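PDB 4S3I: DNA polymerase III subunit beta from Helicobacter pylori 26695, which tethers DNA polymerases and other proteins to DNA as a sliding clamp, conferring processivity during replication. Local coordinates for residues A[165-171]-A[184-190]. Sequence-based numbering, arbitrary orientation.
Sequences QKHQTLS and QLEKISI
Leu-170 and Leu-185 form an antiparallel hydrogen-bonded pair where strands 169-175 and 179-185 of a beta hairpin in the central clamp domain lie side by side. Leu-170 N donates to Leu-185 O (2.9 Å), and Leu-185 N returns a bond to Leu-170 O. Ser-171 and Gln-184 follow as the non-hydrogen-bonded pair. On the other side of the leucines, Thr-169 brings its CA within 3.2 Å of Leu-185 O, a CA-H...O contact. Gln-168 and Thr-169, opposite Asp-164, make a G1 bulge at the turn from strand 158-164; here the 184-190 chain curls around Gln-168, whose carbonyl O takes a nearly straight bond from Ile-188 N (3.0 Å, 173° at the hydrogen).

With CG anti to its carbonyl carbon (chi1 -63°) and the chain bent at chi2, Gln-168 folds back along the curl, and, as its amide is modelled, Ile-190 N reaches its OE1 at 2.8 Å from above the amide plane. The side chain of Ile-190 runs past this amide in the reverse direction, ending with CD1 3.5 Å from Thr-169 O. Leu-170 and Leu-185 point the same way, CD2 of Leu-170 lying 4.2 Å from CD1 of Leu-185, toward helix 135-143, where Leu-136 and Phe-135 meet them. Beyond the pair, CG2 of Thr-169 lies alongside CG of Glu-186, 3.7 Å away.

One glutamine thus holds the departing chain through its main-chain oxygen and, less certainly, through OE1, extending hydrogen bonding past the regular pairing while Ile-188 and Ile-190 pack against strand 127-131.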
loop_
_atom_site.group_PDB
_atom_site.type_symbol
_atom_site.label_atom_id
_atom_site.label_comp_id
_atom_site.label_asym_id
_atom_site.label_seq_id
_atom_site.Cartn_x
_atom_site.Cartn_y
_atom_site.Cartn_z
ATOM N N GLN A 165 -41.906 -10.711 3.738
ATOM C CA GLN A 165 -42.775 -9.726 4.380
ATOM C C GLN A 165 -43.575 -10.345 5.529
ATOM O O GLN A 165 -43.732 -9.728 6.583
ATOM C CB GLN A 165 -43.701 -9.063 3.346
ATOM C CG GLN A 165 -45.105 -8.680 3.855
ATOM C CD GLN A 165 -45.138 -7.347 4.589
ATOM O OE1 GLN A 165 -45.564 -7.270 5.745
ATOM N NE2 GLN A 165 -44.702 -6.287 3.912
ATOM N N LYS A 166 -44.058 -11.569 5.331
ATOM C CA LYS A 166 -44.934 -12.203 6.314
ATOM C C LYS A 166 -44.216 -12.427 7.633
ATOM O O LYS A 166 -44.751 -12.144 8.710
ATOM C CB LYS A 166 -45.458 -13.546 5.801
ATOM C CG LYS A 166 -46.955 -13.721 5.986
ATOM C CD LYS A 166 -47.719 -13.016 4.868
ATOM C CE LYS A 166 -48.776 -12.046 5.390
ATOM N NZ LYS A 166 -48.182 -10.760 5.860
ATOM N N HIS A 167 -42.993 -12.929 7.537
ATOM C CA HIS A 167 -42.243 -13.291 8.722
ATOM C C HIS A 167 -41.271 -12.187 9.129
ATOM O O HIS A 167 -40.564 -12.319 10.126
ATOM C CB HIS A 167 -41.558 -14.642 8.511
ATOM C CG HIS A 167 -42.518 -15.746 8.180
ATOM N ND1 HIS A 167 -42.600 -16.317 6.929
ATOM C CD2 HIS A 167 -43.462 -16.360 8.937
ATOM C CE1 HIS A 167 -43.540 -17.248 6.932
ATOM N NE2 HIS A 167 -44.079 -17.290 8.137
ATOM N N GLN A 168 -41.279 -11.088 8.371
ATOM C CA GLN A 168 -40.443 -9.927 8.665
ATOM C C GLN A 168 -38.978 -10.338 8.820
ATOM O O GLN A 168 -38.294 -9.994 9.800
ATOM C CB GLN A 168 -40.956 -9.189 9.900
ATOM C CG GLN A 168 -42.375 -8.612 9.714
ATOM C CD GLN A 168 -42.447 -7.512 8.645
ATOM O OE1 GLN A 168 -42.221 -6.334 8.932
ATOM N NE2 GLN A 168 -42.776 -7.894 7.413
ATOM N N THR A 169 -38.510 -11.113 7.850
ATOM C CA THR A 169 -37.123 -11.534 7.852
ATOM C C THR A 169 -36.480 -11.233 6.516
ATOM O O THR A 169 -37.096 -11.393 5.458
ATOM C CB THR A 169 -36.934 -13.038 8.201
ATOM O OG1 THR A 169 -37.294 -13.852 7.078
ATOM C CG2 THR A 169 -37.752 -13.429 9.418
ATOM N N LEU A 170 -35.237 -10.782 6.583
ATOM C CA LEU A 170 -34.438 -10.551 5.397
ATOM C C LEU A 170 -33.265 -11.515 5.457
ATOM O O LEU A 170 -32.499 -11.520 6.432
ATOM C CB LEU A 170 -33.932 -9.110 5.377
ATOM C CG LEU A 170 -32.825 -8.777 4.373
ATOM C CD1 LEU A 170 -33.309 -9.025 2.945
ATOM C CD2 LEU A 170 -32.393 -7.331 4.548
ATOM N N SER A 171 -33.134 -12.352 4.433
ATOM C CA SER A 171 -31.993 -13.255 4.356
ATOM C C SER A 171 -30.962 -12.688 3.395
ATOM O O SER A 171 -31.307 -12.160 2.331
ATOM C CB SER A 171 -32.423 -14.652 3.909
ATOM O OG SER A 171 -33.428 -15.164 4.757
ATOM N N GLN A 184 -29.755 -14.721 8.539
ATOM C CA GLN A 184 -31.166 -14.416 8.536
ATOM C C GLN A 184 -31.382 -13.288 9.537
ATOM O O GLN A 184 -31.058 -13.424 10.722
ATOM C CB GLN A 184 -31.987 -15.665 8.874
ATOM C CG GLN A 184 -33.440 -15.591 8.415
ATOM C CD GLN A 184 -34.049 -16.964 8.162
ATOM O OE1 GLN A 184 -33.853 -17.559 7.100
ATOM N NE2 GLN A 184 -34.792 -17.472 9.143
ATOM N N LEU A 185 -31.891 -12.158 9.049
ATOM C CA LEU A 185 -32.139 -11.004 9.907
ATOM C C LEU A 185 -33.625 -10.941 10.242
ATOM O O LEU A 185 -34.463 -10.685 9.372
ATOM C CB LEU A 185 -31.700 -9.717 9.214
ATOM C CG LEU A 185 -30.258 -9.758 8.699
ATOM C CD1 LEU A 185 -30.004 -8.629 7.711
ATOM C CD2 LEU A 185 -29.305 -9.665 9.859
ATOM N N GLU A 186 -33.956 -11.166 11.505
ATOM C CA GLU A 186 -35.357 -11.213 11.894
ATOM C C GLU A 186 -35.824 -9.892 12.482
ATOM O O GLU A 186 -35.009 -9.006 12.775
ATOM C CB GLU A 186 -35.600 -12.372 12.862
ATOM C CG GLU A 186 -35.321 -13.735 12.242
ATOM C CD GLU A 186 -35.933 -14.874 13.032
ATOM O OE1 GLU A 186 -36.399 -15.853 12.405
ATOM O OE2 GLU A 186 -35.946 -14.790 14.278
ATOM N N LYS A 187 -37.139 -9.776 12.648
ATOM C CA LYS A 187 -37.765 -8.582 13.213
ATOM C C LYS A 187 -37.364 -7.325 12.445
ATOM O O LYS A 187 -36.991 -6.300 13.025
ATOM C CB LYS A 187 -37.461 -8.472 14.712
ATOM C CG LYS A 187 -37.613 -9.815 15.421
ATOM C CD LYS A 187 -37.906 -9.677 16.907
ATOM C CE LYS A 187 -38.276 -11.036 17.505
ATOM N NZ LYS A 187 -38.597 -10.985 18.962
ATOM N N ILE A 188 -37.437 -7.438 11.124
ATOM C CA ILE A 188 -37.183 -6.324 10.232
ATOM C C ILE A 188 -38.532 -5.857 9.714
ATOM O O ILE A 188 -39.286 -6.655 9.152
ATOM C CB ILE A 188 -36.335 -6.781 9.037
ATOM C CG1 ILE A 188 -35.091 -7.503 9.541
ATOM C CG2 ILE A 188 -35.965 -5.594 8.151
ATOM C CD1 ILE A 188 -34.221 -6.638 10.434
ATOM N N SER A 189 -38.852 -4.579 9.918
ATOM C CA SER A 189 -40.077 -4.021 9.376
ATOM C C SER A 189 -39.947 -3.932 7.857
ATOM O O SER A 189 -39.277 -3.040 7.338
ATOM C CB SER A 189 -40.365 -2.639 9.967
ATOM O OG SER A 189 -40.642 -2.721 11.347
ATOM N N ILE A 190 -40.581 -4.867 7.156
ATOM C CA ILE A 190 -40.526 -4.901 5.698
ATOM C C ILE A 190 -41.821 -4.392 5.094
ATOM O O ILE A 190 -42.905 -4.909 5.392
ATOM C CB ILE A 190 -40.243 -6.326 5.177
ATOM C CG1 ILE A 190 -38.871 -6.794 5.649
ATOM C CG2 ILE A 190 -40.342 -6.382 3.647
ATOM C CD1 ILE A 190 -38.498 -8.202 5.174
#